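Putative aminopeptidase (Leishmania major, PDB 5NTH) probably acts as a manganese-dependent M17 leucyl aminopeptidase, removing N-terminal residues from peptides, and binds the inhibitor actinonin at its two-metal centre. Local coordinates at residues T26-N31 and M175-S180; A159-T164 and L219-P224. All coordinates share one frame; numbering follows the deposited sequence.

Contact 1 of 2, residues T26-N31 and M175-S180; sequences TNFKSN and MKQAMS
Phe28 turns its CG away from its own backbone N (chi1 -169°), and Met175 bends its chain at chi2; together these torsions bring the thioether methyl of Met175 to the phenyl ring. Met175 CE lies 3.7 Å from Phe28 CE1 and equally close to Phe28 CD1, meeting that side of the ring at a slant. A flexible, unbranched methionine suits the place, because its methyl can settle against an aromatic group without forcing the backbones together: the CA atoms of Phe28 and Met175 are still 9.8 Å apart. Gln177 reaches in next along the segment, its chain extended beyond CG. Its amide plane is turned obliquely to the Phe28 ring, and Gln177 CD comes 3.6 Å from Lys29 O. The Asn31 amide lies farther on, nearly parallel to that of Gln177, their planes 10° apart. Both segments are loops running into neighbouring parallel strands, 32-34 and 181-185, at one border of the six-stranded sheet in the N-terminal domain, whose sequence family belongs to the macro-domain clan. The two backbones accordingly converge toward the sheet, the CA atoms of Asn31 and Ser180 being only 5.2 Å apart, and Asn31 also shares a backbone hydrogen bond with Leu181. Two weak side-chain bonds accompany the convergence. Asn31 ND2 donates to Met179 O over 3.4 Å with a bent N-H...O angle of 144°, and Ser180 OG donates to Asn31 O, also over 3.4 Å. Asparagine suits this buried position because its two ends serve different partners: while ND2 faces the Met179 carbonyl, OD1 accepts from Gln214 NE2 on helix 203-221. The same helix meets Phe28 through Gln214 and Met175 through Arg218, backing the aromatic end of the contact.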
ATOM      1  N   THR A  26     -15.206  40.663  -9.962  1.00 31.40           N
ATOM      2  CA  THR A  26     -16.465  41.327 -10.282  1.00 32.67           C
ATOM      3  C   THR A  26     -16.414  42.252 -11.512  1.00 32.38           C
ATOM      4  O   THR A  26     -17.419  42.415 -12.152  1.00 33.50           O
ATOM      5  CB  THR A  26     -17.077  42.092  -9.084  1.00 34.15           C
ATOM      6  OG1 THR A  26     -16.275  43.223  -8.750  1.00 34.88           O
ATOM      7  CG2 THR A  26     -17.207  41.192  -7.860  1.00 34.83           C
ATOM      8  N   ASN A  27     -15.273  42.844 -11.845  1.00 31.68           N
ATOM      9  CA  ASN A  27     -15.150  43.612 -13.090  1.00 32.10           C
ATOM     10  C   ASN A  27     -14.435  42.867 -14.211  1.00 30.78           C
ATOM     11  O   ASN A  27     -14.022  43.471 -15.202  1.00 30.56           O
ATOM     12  CB  ASN A  27     -14.394  44.916 -12.843  1.00 33.89           C
ATOM     13  CG  ASN A  27     -14.987  45.717 -11.712  1.00 35.64           C
ATOM     14  OD1 ASN A  27     -14.330  45.934 -10.689  1.00 36.31           O
ATOM     15  ND2 ASN A  27     -16.245  46.149 -11.875  1.00 36.17           N
ATOM     16  N   PHE A  28     -14.300  41.556 -14.083  1.00 29.29           N
ATOM     17  CA  PHE A  28     -13.506  40.793 -15.030  1.00 27.70           C
ATOM     18  C   PHE A  28     -13.940  41.002 -16.477  1.00 28.99           C
ATOM     19  O   PHE A  28     -15.124  40.970 -16.771  1.00 29.78           O
ATOM     20  CB  PHE A  28     -13.595  39.303 -14.693  1.00 26.00           C
ATOM     21  CG  PHE A  28     -12.627  38.482 -15.440  1.00 24.15           C
ATOM     22  CD1 PHE A  28     -11.366  38.317 -14.962  1.00 24.14           C
ATOM     23  CD2 PHE A  28     -12.968  37.927 -16.649  1.00 23.63           C
ATOM     24  CE1 PHE A  28     -10.445  37.575 -15.670  1.00 24.07           C
ATOM     25  CE2 PHE A  28     -12.071  37.185 -17.369  1.00 23.46           C
ATOM     26  CZ  PHE A  28     -10.796  37.013 -16.880  1.00 23.85           C
ATOM     27  N   LYS A  29     -12.975  41.203 -17.366  1.00 30.52           N
ATOM     28  CA  LYS A  29     -13.202  41.087 -18.798  1.00 32.69           C
ATOM     29  C   LYS A  29     -12.193  40.166 -19.421  1.00 30.48           C
ATOM     30  O   LYS A  29     -11.025  40.158 -19.043  1.00 29.48           O
ATOM     31  CB  LYS A  29     -13.113  42.447 -19.473  1.00 38.01           C
ATOM     32  CG  LYS A  29     -14.245  43.358 -19.034  1.00 45.69           C
ATOM     33  CD  LYS A  29     -14.268  44.698 -19.779  1.00 53.05           C
ATOM     34  CE  LYS A  29     -15.389  45.617 -19.260  1.00 56.99           C
ATOM     35  NZ  LYS A  29     -15.259  45.980 -17.802  1.00 58.44           N
ATOM     36  N   SER A  30     -12.616  39.415 -20.427  1.00 28.37           N
ATOM     37  CA  SER A  30     -11.660  38.594 -21.140  1.00 27.00           C
ATOM     38  C   SER A  30     -10.623  39.508 -21.791  1.00 27.04           C
ATOM     39  O   SER A  30     -10.728  40.738 -21.750  1.00 26.16           O
ATOM     40  CB  SER A  30     -12.331  37.681 -22.181  1.00 26.38           C
ATOM     41  OG  SER A  30     -12.164  38.116 -23.516  1.00 25.73           O
ATOM     42  N   ASN A  31      -9.616  38.895 -22.381  1.00 26.91           N
ATOM     43  CA  ASN A  31      -8.637  39.641 -23.132  1.00 27.77           C
ATOM     44  C   ASN A  31      -8.636  39.161 -24.541  1.00 27.09           C
ATOM     45  O   ASN A  31      -7.585  39.075 -25.178  1.00 25.90           O
ATOM     46  CB  ASN A  31      -7.242  39.504 -22.498  1.00 29.23           C
ATOM     47  CG  ASN A  31      -6.661  38.085 -22.597  1.00 30.22           C
ATOM     48  OD1 ASN A  31      -7.366  37.075 -22.887  1.00 30.04           O
ATOM     49  ND2 ASN A  31      -5.353  38.001 -22.351  1.00 30.38           N
ATOM     50  N   MET A 175      -3.757  39.110 -10.380  1.00 33.45           N
ATOM     51  CA  MET A 175      -4.421  39.290 -11.653  1.00 33.97           C
ATOM     52  C   MET A 175      -3.443  39.783 -12.688  1.00 33.53           C
ATOM     53  O   MET A 175      -2.941  40.879 -12.561  1.00 32.07           O
ATOM     54  CB  MET A 175      -5.500  40.339 -11.506  1.00 36.31           C
ATOM     55  CG  MET A 175      -6.160  40.749 -12.808  1.00 37.88           C
ATOM     56  SD  MET A 175      -7.132  39.381 -13.449  1.00 42.64           S
ATOM     57  CE  MET A 175      -8.289  40.293 -14.493  1.00 41.69           C
ATOM     58  N   LYS A 176      -3.231  38.995 -13.732  1.00 33.30           N
ATOM     59  CA  LYS A 176      -2.365  39.360 -14.825  1.00 33.92           C
ATOM     60  C   LYS A 176      -3.081  39.161 -16.155  1.00 34.01           C
ATOM     61  O   LYS A 176      -3.598  38.106 -16.428  1.00 34.66           O
ATOM     62  CB  LYS A 176      -1.125  38.505 -14.787  1.00 35.53           C
ATOM     63  CG  LYS A 176      -0.015  38.919 -15.732  1.00 37.23           C
ATOM     64  CD  LYS A 176       1.139  37.942 -15.561  1.00 39.09           C
ATOM     65  CE  LYS A 176       1.963  37.751 -16.817  1.00 40.65           C
ATOM     66  NZ  LYS A 176       3.198  38.578 -16.775  1.00 41.83           N
ATOM     67  N   GLN A 177      -3.104  40.210 -16.961  1.00 34.63           N
ATOM     68  CA  GLN A 177      -3.695  40.227 -18.303  1.00 35.40           C
ATOM     69  C   GLN A 177      -2.822  41.163 -19.144  1.00 35.25           C
ATOM     70  O   GLN A 177      -3.184  42.299 -19.467  1.00 33.62           O
ATOM     71  CB  GLN A 177      -5.153  40.683 -18.262  1.00 35.43           C
ATOM     72  CG  GLN A 177      -6.081  39.575 -17.791  1.00 36.44           C
ATOM     73  CD  GLN A 177      -7.517  39.777 -18.248  1.00 37.44           C
ATOM     74  OE1 GLN A 177      -8.068  40.874 -18.130  1.00 35.60           O
ATOM     75  NE2 GLN A 177      -8.138  38.702 -18.757  1.00 38.69           N
ATOM     76  N   ALA A 178      -1.634  40.648 -19.419  1.00 35.31           N
ATOM     77  CA  ALA A 178      -0.505  41.423 -19.893  1.00 35.05           C
ATOM     78  C   ALA A 178      -0.597  41.562 -21.377  1.00 35.37           C
ATOM     79  O   ALA A 178      -0.194  42.572 -21.938  1.00 38.44           O
ATOM     80  CB  ALA A 178       0.802  40.725 -19.525  1.00 34.35           C
ATOM     81  N   MET A 179      -1.123  40.533 -22.011  1.00 33.85           N
ATOM     82  CA  MET A 179      -1.163  40.445 -23.444  1.00 32.86           C
ATOM     83  C   MET A 179      -2.620  40.443 -23.888  1.00 31.53           C
ATOM     84  O   MET A 179      -3.516  40.731 -23.117  1.00 30.19           O
ATOM     85  CB  MET A 179      -0.448  39.169 -23.860  1.00 33.41           C
ATOM     86  CG  MET A 179      -1.222  37.916 -23.498  1.00 33.91           C
ATOM     87  SD  MET A 179      -0.815  36.575 -24.582  1.00 36.22           S
ATOM     88  CE  MET A 179      -1.807  36.877 -26.027  1.00 36.06           C
ATOM     89  N   SER A 180      -2.851  40.105 -25.144  1.00 31.50           N
ATOM     90  CA  SER A 180      -4.168  40.208 -25.706  1.00 31.25           C
ATOM     91  C   SER A 180      -4.301  39.421 -26.976  1.00 29.56           C
ATOM     92  O   SER A 180      -3.397  39.444 -27.796  1.00 29.23           O
ATOM     93  CB  SER A 180      -4.450  41.665 -26.013  1.00 32.45           C
ATOM     94  OG  SER A 180      -5.826  41.777 -26.178  1.00 35.28           O
TER

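Contact 2 of 2, residues A159-T164 and L219-P224; sequences APHSYT and LVDTPP
Tyr163 lays one face of its ring beneath the backbone of Thr222 and presses its phenol end on Pro223, which makes this the tight half of the contact. Thr222 CA stands 4.1 Å from the ring centroid and 11° off the normal, a CH-pi contact over the middle of the face. At the far end Pro223 CD is 3.2 Å from Tyr163 CZ and 3.0 Å from Tyr163 OH; these are shorter than usual contact distances, so the exact closeness is uncertain, but proline suits the place as a compact apolar ring against the phenol end. The tyrosine gets there because its CG is anti to the backbone N (chi1 -177°), sending the ring along the chain leaving helix 203-221. Thr222 turns OG1 to Tyr21 OH and Arg218 O, while Val373 and Asp371 of the second subunit pack on Tyr163 and Pro223, respectively, so the region lies at a subunit interface. The other half is wetter. There a water accepts from Tyr163 N and donates to Asp221 OD2 at 2.9 Å, loosely bridging the loop and the end of the helix, and His161 beside it is partly exposed. Within this wetter half one bond is nonetheless tight: His161 ND1 gives Asp221 OD2 a short, straight hydrogen bond (2.7 Å, 168°), with the oxygen in the imidazole plane and receiving through its syn lone pair. Asp221 OD1 accepts from Ala523 N, so both carboxylate oxygens of this buried aspartate are engaged. Three donors around one carboxylate would favour its ionised form, and the negative charge would in turn probably help His161 to hold a second proton.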
ATOM      1  N   ALA A 159      -5.646  31.115 -23.456  1.00 24.31           N
ATOM      2  CA  ALA A 159      -4.841  32.276 -23.176  1.00 24.97           C
ATOM      3  C   ALA A 159      -4.082  32.028 -21.914  1.00 25.48           C
ATOM      4  O   ALA A 159      -4.522  31.251 -21.086  1.00 25.57           O
ATOM      5  CB  ALA A 159      -5.730  33.496 -22.993  1.00 25.07           C
ATOM      6  N   PRO A 160      -2.970  32.736 -21.728  1.00 26.52           N
ATOM      7  CA  PRO A 160      -2.311  32.669 -20.415  1.00 26.74           C
ATOM      8  C   PRO A 160      -3.275  33.057 -19.296  1.00 26.98           C
ATOM      9  O   PRO A 160      -4.029  34.017 -19.444  1.00 26.99           O
ATOM     10  CB  PRO A 160      -1.129  33.675 -20.518  1.00 26.65           C
ATOM     11  CG  PRO A 160      -1.107  34.170 -21.933  1.00 27.14           C
ATOM     12  CD  PRO A 160      -2.423  33.805 -22.591  1.00 27.26           C
ATOM     13  N   HIS A 161      -3.227  32.326 -18.183  1.00 27.24           N
ATOM     14  CA  HIS A 161      -4.270  32.427 -17.147  1.00 27.67           C
ATOM     15  C   HIS A 161      -4.137  33.689 -16.329  1.00 27.12           C
ATOM     16  O   HIS A 161      -3.041  34.104 -16.051  1.00 27.00           O
ATOM     17  CB  HIS A 161      -4.236  31.204 -16.227  1.00 27.83           C
ATOM     18  CG  HIS A 161      -4.609  29.933 -16.917  1.00 28.54           C
ATOM     19  ND1 HIS A 161      -5.302  28.921 -16.296  1.00 28.34           N
ATOM     20  CD2 HIS A 161      -4.420  29.530 -18.196  1.00 29.12           C
ATOM     21  CE1 HIS A 161      -5.510  27.947 -17.158  1.00 28.69           C
ATOM     22  NE2 HIS A 161      -4.978  28.288 -18.315  1.00 29.07           N
ATOM     23  N   SER A 162      -5.262  34.270 -15.930  1.00 26.81           N
ATOM     24  CA  SER A 162      -5.262  35.525 -15.201  1.00 26.97           C
ATOM     25  C   SER A 162      -4.848  35.421 -13.749  1.00 26.93           C
ATOM     26  O   SER A 162      -4.355  36.393 -13.201  1.00 27.27           O
ATOM     27  CB  SER A 162      -6.615  36.227 -15.310  1.00 27.40           C
ATOM     28  OG  SER A 162      -7.599  35.652 -14.491  1.00 28.20           O
ATOM     29  N   TYR A 163      -5.098  34.276 -13.118  1.00 26.88           N
ATOM     30  CA  TYR A 163      -4.614  34.042 -11.763  1.00 26.38           C
ATOM     31  C   TYR A 163      -3.157  33.642 -11.805  1.00 26.74           C
ATOM     32  O   TYR A 163      -2.803  32.592 -12.390  1.00 26.92           O
ATOM     33  CB  TYR A 163      -5.399  32.961 -10.995  1.00 25.77           C
ATOM     34  CG  TYR A 163      -4.880  32.822  -9.565  1.00 24.84           C
ATOM     35  CD1 TYR A 163      -5.359  33.645  -8.564  1.00 24.41           C
ATOM     36  CD2 TYR A 163      -3.856  31.917  -9.233  1.00 24.28           C
ATOM     37  CE1 TYR A 163      -4.861  33.570  -7.275  1.00 24.20           C
ATOM     38  CE2 TYR A 163      -3.366  31.822  -7.927  1.00 23.94           C
ATOM     39  CZ  TYR A 163      -3.870  32.663  -6.952  1.00 23.98           C
ATOM     40  OH  TYR A 163      -3.427  32.630  -5.630  1.00 23.55           O
ATOM     41  N   THR A 164      -2.332  34.464 -11.150  1.00 27.25           N
ATOM     42  CA  THR A 164      -0.913  34.143 -10.893  1.00 27.17           C
ATOM     43  C   THR A 164      -0.417  34.924  -9.670  1.00 26.57           C
ATOM     44  O   THR A 164      -0.967  35.973  -9.331  1.00 24.97           O
ATOM     45  CB  THR A 164      -0.045  34.398 -12.157  1.00 27.72           C
ATOM     46  OG1 THR A 164       1.254  33.815 -12.010  1.00 27.81           O
ATOM     47  CG2 THR A 164       0.086  35.855 -12.425  1.00 27.73           C
ATOM     48  N   LEU A 219     -11.781  31.765 -11.076  1.00 24.18           N
ATOM     49  CA  LEU A 219     -12.381  31.236  -9.851  1.00 23.80           C
ATOM     50  C   LEU A 219     -11.846  29.837  -9.530  1.00 23.94           C
ATOM     51  O   LEU A 219     -11.420  29.581  -8.411  1.00 24.53           O
ATOM     52  CB  LEU A 219     -13.891  31.246  -9.967  1.00 23.18           C
ATOM     53  CG  LEU A 219     -14.544  32.625 -10.111  1.00 22.93           C
ATOM     54  CD1 LEU A 219     -16.037  32.446 -10.294  1.00 22.99           C
ATOM     55  CD2 LEU A 219     -14.267  33.556  -8.940  1.00 22.64           C
ATOM     56  N   VAL A 220     -11.771  28.973 -10.533  1.00 24.07           N
ATOM     57  CA  VAL A 220     -11.284  27.607 -10.336  1.00 24.31           C
ATOM     58  C   VAL A 220      -9.835  27.596  -9.891  1.00 24.55           C
ATOM     59  O   VAL A 220      -9.511  27.018  -8.860  1.00 24.91           O
ATOM     60  CB  VAL A 220     -11.485  26.742 -11.602  1.00 24.13           C
ATOM     61  CG1 VAL A 220     -10.751  25.425 -11.506  1.00 23.92           C
ATOM     62  CG2 VAL A 220     -12.962  26.455 -11.803  1.00 24.08           C
ATOM     63  N   ASP A 221      -8.992  28.253 -10.681  1.00 25.29           N
ATOM     64  CA  ASP A 221      -7.539  28.376 -10.420  1.00 25.29           C
ATOM     65  C   ASP A 221      -7.210  28.959  -9.072  1.00 25.48           C
ATOM     66  O   ASP A 221      -6.229  28.541  -8.487  1.00 25.90           O
ATOM     67  CB  ASP A 221      -6.842  29.284 -11.438  1.00 25.15           C
ATOM     68  CG  ASP A 221      -6.385  28.556 -12.712  1.00 25.59           C
ATOM     69  OD1 ASP A 221      -6.365  27.308 -12.780  1.00 24.75           O
ATOM     70  OD2 ASP A 221      -5.995  29.281 -13.670  1.00 26.51           O
ATOM     71  N   THR A 222      -7.990  29.935  -8.590  1.00 25.54           N
ATOM     72  CA  THR A 222      -7.694  30.571  -7.300  1.00 25.96           C
ATOM     73  C   THR A 222      -7.687  29.546  -6.161  1.00 27.42           C
ATOM     74  O   THR A 222      -8.609  28.732  -6.050  1.00 29.47           O
ATOM     75  CB  THR A 222      -8.713  31.636  -6.936  1.00 25.44           C
ATOM     76  OG1 THR A 222      -8.779  32.584  -7.988  1.00 26.73           O
ATOM     77  CG2 THR A 222      -8.319  32.371  -5.687  1.00 25.12           C
ATOM     78  N   PRO A 223      -6.652  29.567  -5.308  1.00 27.32           N
ATOM     79  CA  PRO A 223      -6.694  28.676  -4.172  1.00 26.75           C
ATOM     80  C   PRO A 223      -7.728  29.104  -3.117  1.00 26.77           C
ATOM     81  O   PRO A 223      -8.142  30.255  -3.093  1.00 27.40           O
ATOM     82  CB  PRO A 223      -5.287  28.763  -3.629  1.00 26.78           C
ATOM     83  CG  PRO A 223      -4.812  30.101  -4.029  1.00 26.65           C
ATOM     84  CD  PRO A 223      -5.420  30.353  -5.349  1.00 26.70           C
ATOM     85  N   PRO A 224      -8.140  28.175  -2.251  1.00 26.53           N
ATOM     86  CA  PRO A 224      -9.154  28.361  -1.210  1.00 26.41           C
ATOM     87  C   PRO A 224      -8.765  29.216  -0.040  1.00 26.93           C
ATOM     88  O   PRO A 224      -9.628  29.697   0.678  1.00 26.29           O
ATOM     89  CB  PRO A 224      -9.420  26.957  -0.716  1.00 26.59           C
ATOM     90  CG  PRO A 224      -8.270  26.139  -1.172  1.00 26.50           C
ATOM     91  CD  PRO A 224      -7.558  26.828  -2.249  1.00 26.62           C
TER
HETATM   92  O   HOH W   1      -6.922  31.980 -14.106  1.00 24.54           O

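From the N terminus, the chain leaves helix 12-26 through 26-31, runs through most of the N-terminal domain, and reaches 159-164 before 175-180; contact 1 then closes a loop of 143 intervening residues. Contact 2 closes a shorter one, of 54, when 219-224 ends helix 203-221. Since the segments alternate, the two loops cross. Contact 1 joins the approaches to two adjacent strands of the N-terminal sheet, whereas contact 2 ties the loop after helix 148-156 to the start of the catalytic region. They touch directly: Lys176 N probably donates to Ser162 O (2.9 Å), and Phe28 and Met175 both pack on Ser162.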